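Local structure of nuclear movement protein (Encephalitozoon cuniculi, 2O30) at residues Ile40-Lys43 / Ile48-Asp51; Thr8-Gln11 / Ile16-Gln19; Val76-Lys79 / Trp83-Ser86. The protein is of unknown function, but as a CS-domain (p23/NudC-like) protein it may bind unfolded proteins in the cytoplasm. The protein carries 1 engineered substitution. All coordinates share one frame; numbering follows the deposited sequence.

Contact 1: Ile40-Lys43 / Ile48-Asp51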
loop_
_atom_site.group_PDB
_atom_site.type_symbol
_atom_site.label_atom_id
_atom_site.label_comp_id
_atom_site.label_asym_id
_atom_site.label_seq_id
_atom_site.Cartn_x
_atom_site.Cartn_y
_atom_site.Cartn_z
ATOM N N ILE A 40 -1.578 -8.619 -2.707
ATOM C CA ILE A 40 -0.243 -8.058 -2.765
ATOM C C ILE A 40 -0.197 -6.966 -3.843
ATOM O O ILE A 40 -0.709 -7.130 -4.941
ATOM C CB ILE A 40 0.802 -9.165 -3.038
ATOM C CG1 ILE A 40 2.211 -8.561 -3.200
ATOM C CG2 ILE A 40 0.367 -10.013 -4.237
ATOM C CD1 ILE A 40 3.307 -9.614 -3.438
ATOM N N CYS A 41 0.384 -5.832 -3.474
ATOM C CA CYS A 41 0.593 -4.713 -4.380
ATOM C C CYS A 41 2.049 -4.285 -4.260
ATOM O O CYS A 41 2.515 -3.957 -3.166
ATOM C CB CYS A 41 -0.300 -3.543 -3.978
ATOM S SG CYS A 41 -0.002 -2.093 -5.024
ATOM N N VAL A 42 2.773 -4.310 -5.377
ATOM C CA VAL A 42 4.157 -3.843 -5.410
ATOM C C VAL A 42 4.254 -2.828 -6.543
ATOM O O VAL A 42 3.909 -3.126 -7.676
ATOM C CB VAL A 42 5.157 -5.008 -5.661
ATOM C CG1 VAL A 42 6.593 -4.473 -5.813
ATOM C CG2 VAL A 42 5.072 -6.041 -4.524
ATOM N N LYS A 43 4.714 -1.632 -6.222
ATOM C CA LYS A 43 4.894 -0.612 -7.250
ATOM C C LYS A 43 6.310 -0.079 -7.218
ATOM O O LYS A 43 6.939 -0.048 -6.176
ATOM C CB LYS A 43 3.884 0.517 -7.068
ATOM C CG LYS A 43 2.446 0.038 -7.099
ATOM C CD LYS A 43 1.506 1.116 -7.606
ATOM C CE LYS A 43 1.308 2.210 -6.597
ATOM N NZ LYS A 43 0.084 3.003 -6.952
ATOM N N ILE A 48 3.230 -0.483 -11.725
ATOM C CA ILE A 48 2.867 -1.711 -11.028
ATOM C C ILE A 48 3.851 -2.822 -11.406
ATOM O O ILE A 48 4.122 -3.060 -12.592
ATOM C CB ILE A 48 1.386 -2.130 -11.275
ATOM C CG1 ILE A 48 0.429 -1.147 -10.574
ATOM C CG2 ILE A 48 1.135 -3.557 -10.774
ATOM C CD1 ILE A 48 -1.025 -1.280 -10.997
ATOM N N VAL A 49 4.405 -3.469 -10.383
ATOM C CA VAL A 49 5.237 -4.649 -10.553
ATOM C C VAL A 49 4.337 -5.876 -10.375
ATOM O O VAL A 49 4.332 -6.777 -11.223
ATOM C CB VAL A 49 6.395 -4.705 -9.506
ATOM C CG1 VAL A 49 7.231 -5.987 -9.671
ATOM C CG2 VAL A 49 7.297 -3.459 -9.594
ATOM N N ILE A 50 3.609 -5.915 -9.256
ATOM C CA ILE A 50 2.618 -6.972 -8.996
ATOM C C ILE A 50 1.360 -6.353 -8.416
ATOM O O ILE A 50 1.434 -5.455 -7.572
ATOM C CB ILE A 50 3.092 -8.005 -7.962
ATOM C CG1 ILE A 50 4.351 -8.722 -8.429
ATOM C CG2 ILE A 50 1.968 -9.017 -7.658
ATOM C CD1 ILE A 50 4.949 -9.638 -7.362
ATOM N N ASP A 51 0.213 -6.857 -8.858
ATOM C CA ASP A 51 -1.079 -6.479 -8.318
ATOM C C ASP A 51 -1.946 -7.724 -8.406
ATOM O O ASP A 51 -2.540 -7.994 -9.451
ATOM C CB ASP A 51 -1.684 -5.353 -9.153
ATOM C CG ASP A 51 -3.033 -4.881 -8.632
ATOM O OD1 ASP A 51 -3.513 -5.370 -7.585
ATOM O OD2 ASP A 51 -3.610 -3.989 -9.277
#

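Contact 2: Thr8-Gln11 / Ile16-Gln19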
loop_
_atom_site.group_PDB
_atom_site.type_symbol
_atom_site.label_atom_id
_atom_site.label_comp_id
_atom_site.label_asym_id
_atom_site.label_seq_id
_atom_site.Cartn_x
_atom_site.Cartn_y
_atom_site.Cartn_z
ATOM N N THR A 8 10.575 -11.820 -10.834
ATOM C CA THR A 8 10.728 -13.279 -10.747
ATOM C C THR A 8 10.460 -13.685 -9.323
ATOM O O THR A 8 10.388 -12.855 -8.427
ATOM C CB THR A 8 12.129 -13.763 -11.164
ATOM O OG1 THR A 8 13.149 -13.081 -10.420
ATOM C CG2 THR A 8 12.341 -13.530 -12.675
ATOM N N TRP A 9 10.310 -14.982 -9.102
ATOM C CA TRP A 9 10.116 -15.419 -7.739
ATOM C C TRP A 9 10.663 -16.825 -7.562
ATOM O O TRP A 9 10.868 -17.557 -8.535
ATOM C CB TRP A 9 8.617 -15.400 -7.369
ATOM C CG TRP A 9 7.802 -16.461 -8.093
ATOM C CD1 TRP A 9 7.362 -16.420 -9.383
ATOM C CD2 TRP A 9 7.343 -17.725 -7.551
ATOM N NE1 TRP A 9 6.654 -17.579 -9.691
ATOM C CE2 TRP A 9 6.634 -18.388 -8.585
ATOM C CE3 TRP A 9 7.467 -18.350 -6.294
ATOM C CZ2 TRP A 9 6.054 -19.666 -8.407
ATOM C CZ3 TRP A 9 6.866 -19.607 -6.108
ATOM C CH2 TRP A 9 6.177 -20.238 -7.162
ATOM N N ASP A 10 10.870 -17.188 -6.306
ATOM C CA ASP A 10 11.327 -18.531 -5.956
ATOM C C ASP A 10 10.804 -18.841 -4.567
ATOM O O ASP A 10 10.139 -18.013 -3.952
ATOM C CB ASP A 10 12.854 -18.646 -5.997
ATOM C CG ASP A 10 13.541 -17.723 -5.020
ATOM O OD1 ASP A 10 13.652 -18.053 -3.821
ATOM O OD2 ASP A 10 14.010 -16.658 -5.458
ATOM N N GLN A 11 11.073 -20.055 -4.095
ATOM C CA GLN A 11 10.484 -20.480 -2.828
ATOM C C GLN A 11 11.372 -21.470 -2.080
ATOM O O GLN A 11 12.141 -22.221 -2.696
ATOM C CB GLN A 11 9.095 -21.087 -3.057
ATOM C CG GLN A 11 9.088 -22.415 -3.835
ATOM C CD GLN A 11 7.687 -22.912 -4.064
ATOM O OE1 GLN A 11 6.885 -23.006 -3.116
ATOM N NE2 GLN A 11 7.355 -23.184 -5.320
ATOM N N ILE A 16 8.449 -17.428 0.561
ATOM C CA ILE A 16 8.334 -16.958 -0.822
ATOM C C ILE A 16 9.322 -15.785 -0.991
ATOM O O ILE A 16 9.388 -14.945 -0.112
ATOM C CB ILE A 16 6.891 -16.488 -1.100
ATOM C CG1 ILE A 16 5.942 -17.694 -1.248
ATOM C CG2 ILE A 16 6.785 -15.618 -2.378
ATOM C CD1 ILE A 16 6.166 -18.573 -2.530
ATOM N N ASN A 17 10.058 -15.763 -2.109
ATOM C CA ASN A 17 10.977 -14.666 -2.438
ATOM C C ASN A 17 10.599 -14.085 -3.786
ATOM O O ASN A 17 10.333 -14.834 -4.733
ATOM C CB ASN A 17 12.419 -15.168 -2.496
ATOM C CG ASN A 17 12.912 -15.663 -1.150
ATOM O OD1 ASN A 17 13.016 -14.886 -0.191
ATOM N ND2 ASN A 17 13.227 -16.953 -1.077
ATOM N N ILE A 18 10.551 -12.755 -3.866
ATOM C CA ILE A 18 10.210 -12.076 -5.122
ATOM C C ILE A 18 11.346 -11.093 -5.413
ATOM O O ILE A 18 11.851 -10.458 -4.493
ATOM C CB ILE A 18 8.887 -11.328 -5.023
ATOM C CG1 ILE A 18 7.721 -12.304 -4.757
ATOM C CG2 ILE A 18 8.603 -10.492 -6.311
ATOM C CD1 ILE A 18 6.467 -11.627 -4.155
ATOM N N GLN A 19 11.745 -11.032 -6.674
ATOM C CA GLN A 19 12.825 -10.116 -7.101
ATOM C C GLN A 19 12.353 -9.254 -8.259
ATOM O O GLN A 19 11.598 -9.702 -9.133
ATOM C CB GLN A 19 14.065 -10.916 -7.536
ATOM C CG GLN A 19 14.538 -11.970 -6.543
ATOM C CD GLN A 19 13.822 -13.331 -6.713
ATOM O OE1 GLN A 19 13.560 -13.796 -7.843
ATOM N NE2 GLN A 19 13.526 -13.982 -5.584
#

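Contact 3: Val76-Lys79 / Trp83-Ser86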
loop_
_atom_site.group_PDB
_atom_site.type_symbol
_atom_site.label_atom_id
_atom_site.label_comp_id
_atom_site.label_asym_id
_atom_site.label_seq_id
_atom_site.Cartn_x
_atom_site.Cartn_y
_atom_site.Cartn_z
ATOM N N VAL A 76 8.737 -13.243 2.332
ATOM C CA VAL A 76 7.632 -13.357 3.285
ATOM C C VAL A 76 7.487 -14.836 3.633
ATOM O O VAL A 76 7.739 -15.706 2.780
ATOM C CB VAL A 76 6.280 -12.751 2.761
ATOM C CG1 VAL A 76 5.716 -13.501 1.560
ATOM C CG2 VAL A 76 5.218 -12.703 3.876
ATOM N N THR A 77 7.107 -15.105 4.885
ATOM C CA THR A 77 7.031 -16.495 5.367
ATOM C C THR A 77 5.650 -17.071 5.044
ATOM O O THR A 77 4.648 -16.400 5.218
ATOM C CB THR A 77 7.299 -16.537 6.889
ATOM O OG1 THR A 77 8.626 -16.062 7.158
ATOM C CG2 THR A 77 7.151 -17.959 7.444
ATOM N N LYS A 78 5.606 -18.321 4.572
ATOM C CA LYS A 78 4.343 -18.998 4.297
ATOM C C LYS A 78 3.668 -19.401 5.607
ATOM O O LYS A 78 4.350 -19.768 6.549
ATOM C CB LYS A 78 4.594 -20.276 3.487
ATOM C CG LYS A 78 5.149 -20.050 2.076
ATOM C CD LYS A 78 5.633 -21.393 1.508
ATOM C CE LYS A 78 6.111 -21.278 0.065
ATOM N NZ LYS A 78 6.590 -22.666 -0.375
ATOM N N LYS A 79 2.343 -19.355 5.639
ATOM C CA LYS A 79 1.606 -19.851 6.823
ATOM C C LYS A 79 1.709 -21.366 6.942
ATOM O O LYS A 79 1.841 -21.908 8.050
ATOM C CB LYS A 79 0.146 -19.400 6.777
ATOM C CG LYS A 79 -0.081 -18.018 7.392
ATOM C CD LYS A 79 -1.562 -17.741 7.679
ATOM C CE LYS A 79 -1.811 -16.227 7.865
ATOM N NZ LYS A 79 -3.288 -15.904 7.988
ATOM N N TRP A 83 4.937 -26.673 -0.959
ATOM C CA TRP A 83 5.349 -26.065 -2.231
ATOM C C TRP A 83 4.147 -25.394 -2.898
ATOM O O TRP A 83 3.011 -25.879 -2.803
ATOM C CB TRP A 83 6.039 -27.074 -3.172
ATOM C CG TRP A 83 7.153 -27.838 -2.553
ATOM C CD1 TRP A 83 7.185 -29.187 -2.307
ATOM C CD2 TRP A 83 8.383 -27.314 -2.075
ATOM N NE1 TRP A 83 8.367 -29.532 -1.722
ATOM C CE2 TRP A 83 9.130 -28.399 -1.566
ATOM C CE3 TRP A 83 8.944 -26.024 -2.033
ATOM C CZ2 TRP A 83 10.409 -28.245 -1.030
ATOM C CZ3 TRP A 83 10.214 -25.875 -1.495
ATOM C CH2 TRP A 83 10.925 -26.975 -0.983
ATOM N N TRP A 84 4.393 -24.259 -3.554
ATOM C CA TRP A 84 3.365 -23.560 -4.327
ATOM C C TRP A 84 3.627 -23.797 -5.804
ATOM O O TRP A 84 4.761 -23.619 -6.260
ATOM C CB TRP A 84 3.466 -22.044 -4.106
ATOM C CG TRP A 84 3.120 -21.538 -2.735
ATOM C CD1 TRP A 84 3.075 -22.248 -1.547
ATOM C CD2 TRP A 84 2.787 -20.187 -2.408
ATOM N NE1 TRP A 84 2.718 -21.402 -0.511
ATOM C CE2 TRP A 84 2.540 -20.136 -1.015
ATOM C CE3 TRP A 84 2.673 -19.006 -3.164
ATOM C CZ2 TRP A 84 2.190 -18.944 -0.359
ATOM C CZ3 TRP A 84 2.313 -17.826 -2.517
ATOM C CH2 TRP A 84 2.076 -17.806 -1.122
ATOM N N ASP A 85 2.585 -24.186 -6.538
ATOM C CA ASP A 85 2.648 -24.332 -7.998
ATOM C C ASP A 85 2.874 -23.010 -8.747
ATOM O O ASP A 85 3.483 -22.987 -9.827
ATOM C CB ASP A 85 1.337 -24.942 -8.522
ATOM C CG ASP A 85 1.206 -26.429 -8.226
ATOM O OD1 ASP A 85 2.091 -27.023 -7.561
ATOM O OD2 ASP A 85 0.192 -27.008 -8.674
ATOM N N SER A 86 2.338 -21.921 -8.193
ATOM C CA SER A 86 2.469 -20.600 -8.803
ATOM C C SER A 86 2.540 -19.571 -7.675
ATOM O O SER A 86 2.210 -19.883 -6.530
ATOM C CB SER A 86 1.305 -20.321 -9.756
ATOM O OG SER A 86 0.070 -20.223 -9.060
#

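Contact 1: Ile40-Lys43 / Ile48-Asp51
Val-42 lays its CG1 methyl against Val-49, 3.7 Å from that residue's CB, and presents CB to the backbone of Ile-50. It faces two residues because the antiparallel hairpin of strands 39-44 and 47-51 carries a classic beta bulge. Val-42 O accepts from both Val-49 N (2.8 Å) and Ile-50 N (3.2 Å), while Val-42 N donates almost straight to Ile-50 O, with 171° at the hydrogen. Ile-40 meets Ile-50 through their CG2 methyls, 3.9 Å apart; CG1 of Ile-40 swings anti to the backbone N (chi1 176°), which turns CG2 to this neighbour. Branched aliphatic residues suit this face, which packs on Ile-18 and Phe-20 of strand 15-21. Cys-41, Lys-43, Ile-48 and Asp-51 lie on the other face. There the CG and CD methylenes of Lys-43 cross Ile-48 at a slant, CD to CG1 at 3.9 Å, so a long charged residue still contributes apolar cover. Cys-41 and Lys-43 pack on Trp-64 of the second subunit. Cys-41 SG is covalently linked to dithiothreitol, probably a crystallisation additive; Cys-41, Lys-43, Ile-48 and Asp-51, with Arg-34, line its pocket. The disulfide chemistry implies a thiol accessible enough to react, but does not establish a biological ligand.

Contact 2: Thr8-Gln11 / Ile16-Gln19
Asp-10 reaches across the strand pair to two amides. Its OD1 accepts from Asn-17 ND2 at 3.0 Å, on the syn side but 29° out of the carboxylate plane, and its OD2 takes a weak bond from Gln-19 NE2 (2.7 Å), the two planes nearly parallel (10° apart) but not shared. At the other end of that amide, Thr-8 OG1 donates to a lone pair of Gln-19 OE1 at 2.7 Å; this bond, helped by the weak one, favours the amide's rotation. Gln-19 reaches both partners by bending at chi2 (86°), and a long glutamine among short Thr, Asp and Asn suits this partly exposed polar face. On the reverse face, Ile-16 CD1 sits 3.8 Å from Trp-9 CZ3 and touches Gln-11 CB, while Trp-9 CB rests on Ile-18 CG1; here the two isoleucines are buried. Reciprocal backbone bonds link Thr-8 with Gln-19 and Asp-10 with Asn-17, placing the side chains in register. Farther out, Asn-17 OD1 accepts from Asn-75 ND2, and Ile-16 and Ile-18 pair through their backbones with strand 71-78. The arrangement is a beta hairpin at the edge of one sheet of the CS-domain beta sandwich, the fold shared with p23 and small heat-shock proteins.

Contact 3: Val76-Lys79 / Trp83-Ser86
Lys-78 lies across one face of the Trp-84 indole, its extended chain sliding past the ring in the direction opposite to that of the tryptophan side chain. The methylenes do most of the touching. CE stands 3.4 Å from Trp-84 NE1 and 3.7 Å from the centroid of the five-membered ring, only 23° off the ring normal, a CH-pi contact over the face; CD follows at 3.5 Å from NE1. The ammonium nitrogen has travelled farther along, so its cation-pi contact is off-centre: NZ is 4.2 Å from the same centroid and 34° off the normal. CG leaves CB anti to the carbonyl carbon (chi1 -65°), and the chain stays extended from there on, which carries NZ off the centre of the five-membered ring to the side of CD1, near Trp-83. Lys-78 NZ also comes within 4.1 Å of Trp-83 CA, a van der Waals approach. A lysine suits this buried place because its long apolar stem can cover an aromatic face while its tip reaches polar atoms beyond. NZ gives hydrogen bonds to the carbonyl oxygens of Glu-82 and Glu-12 and to Gln-11 OE1, and these oxygens would help stabilise the charge inside the fold. Tryptophan is equally apt, offering a broad electron-rich surface to the lysine. The indole is itself wedged among Ile-16, Leu-55 and Val-58, and His-56 meets it edge-to-face. The whole is a lysine-tryptophan cation-pi and CH-pi pair, by which the irregular chain following strand 71-78 folds back over the end of that strand in the CS-domain beta sandwich.

From the N terminus, contact 2 comes first, closing the short loop between strands 8-12 and 15-21. Contact 1 follows with the hairpin of strands 39-44 and 47-51, and contact 3 last, where the chain leaving strand 71-78 turns back on it. The three lie in series; none nests in or crosses another. Contacts 1 and 2 belong to different sheets and meet through Ile-18, which packs on Ile-40 and Ile-50, joining the two layers of the sandwich. Contacts 2 and 3 share a sheet and meet at Gln-11, whose side-chain amide bridges to strand 71-78 and, through NE2, probably hydrogen-bonds Trp-84 O. Contacts 1 and 3 do not touch, their centres about 17 Å apart.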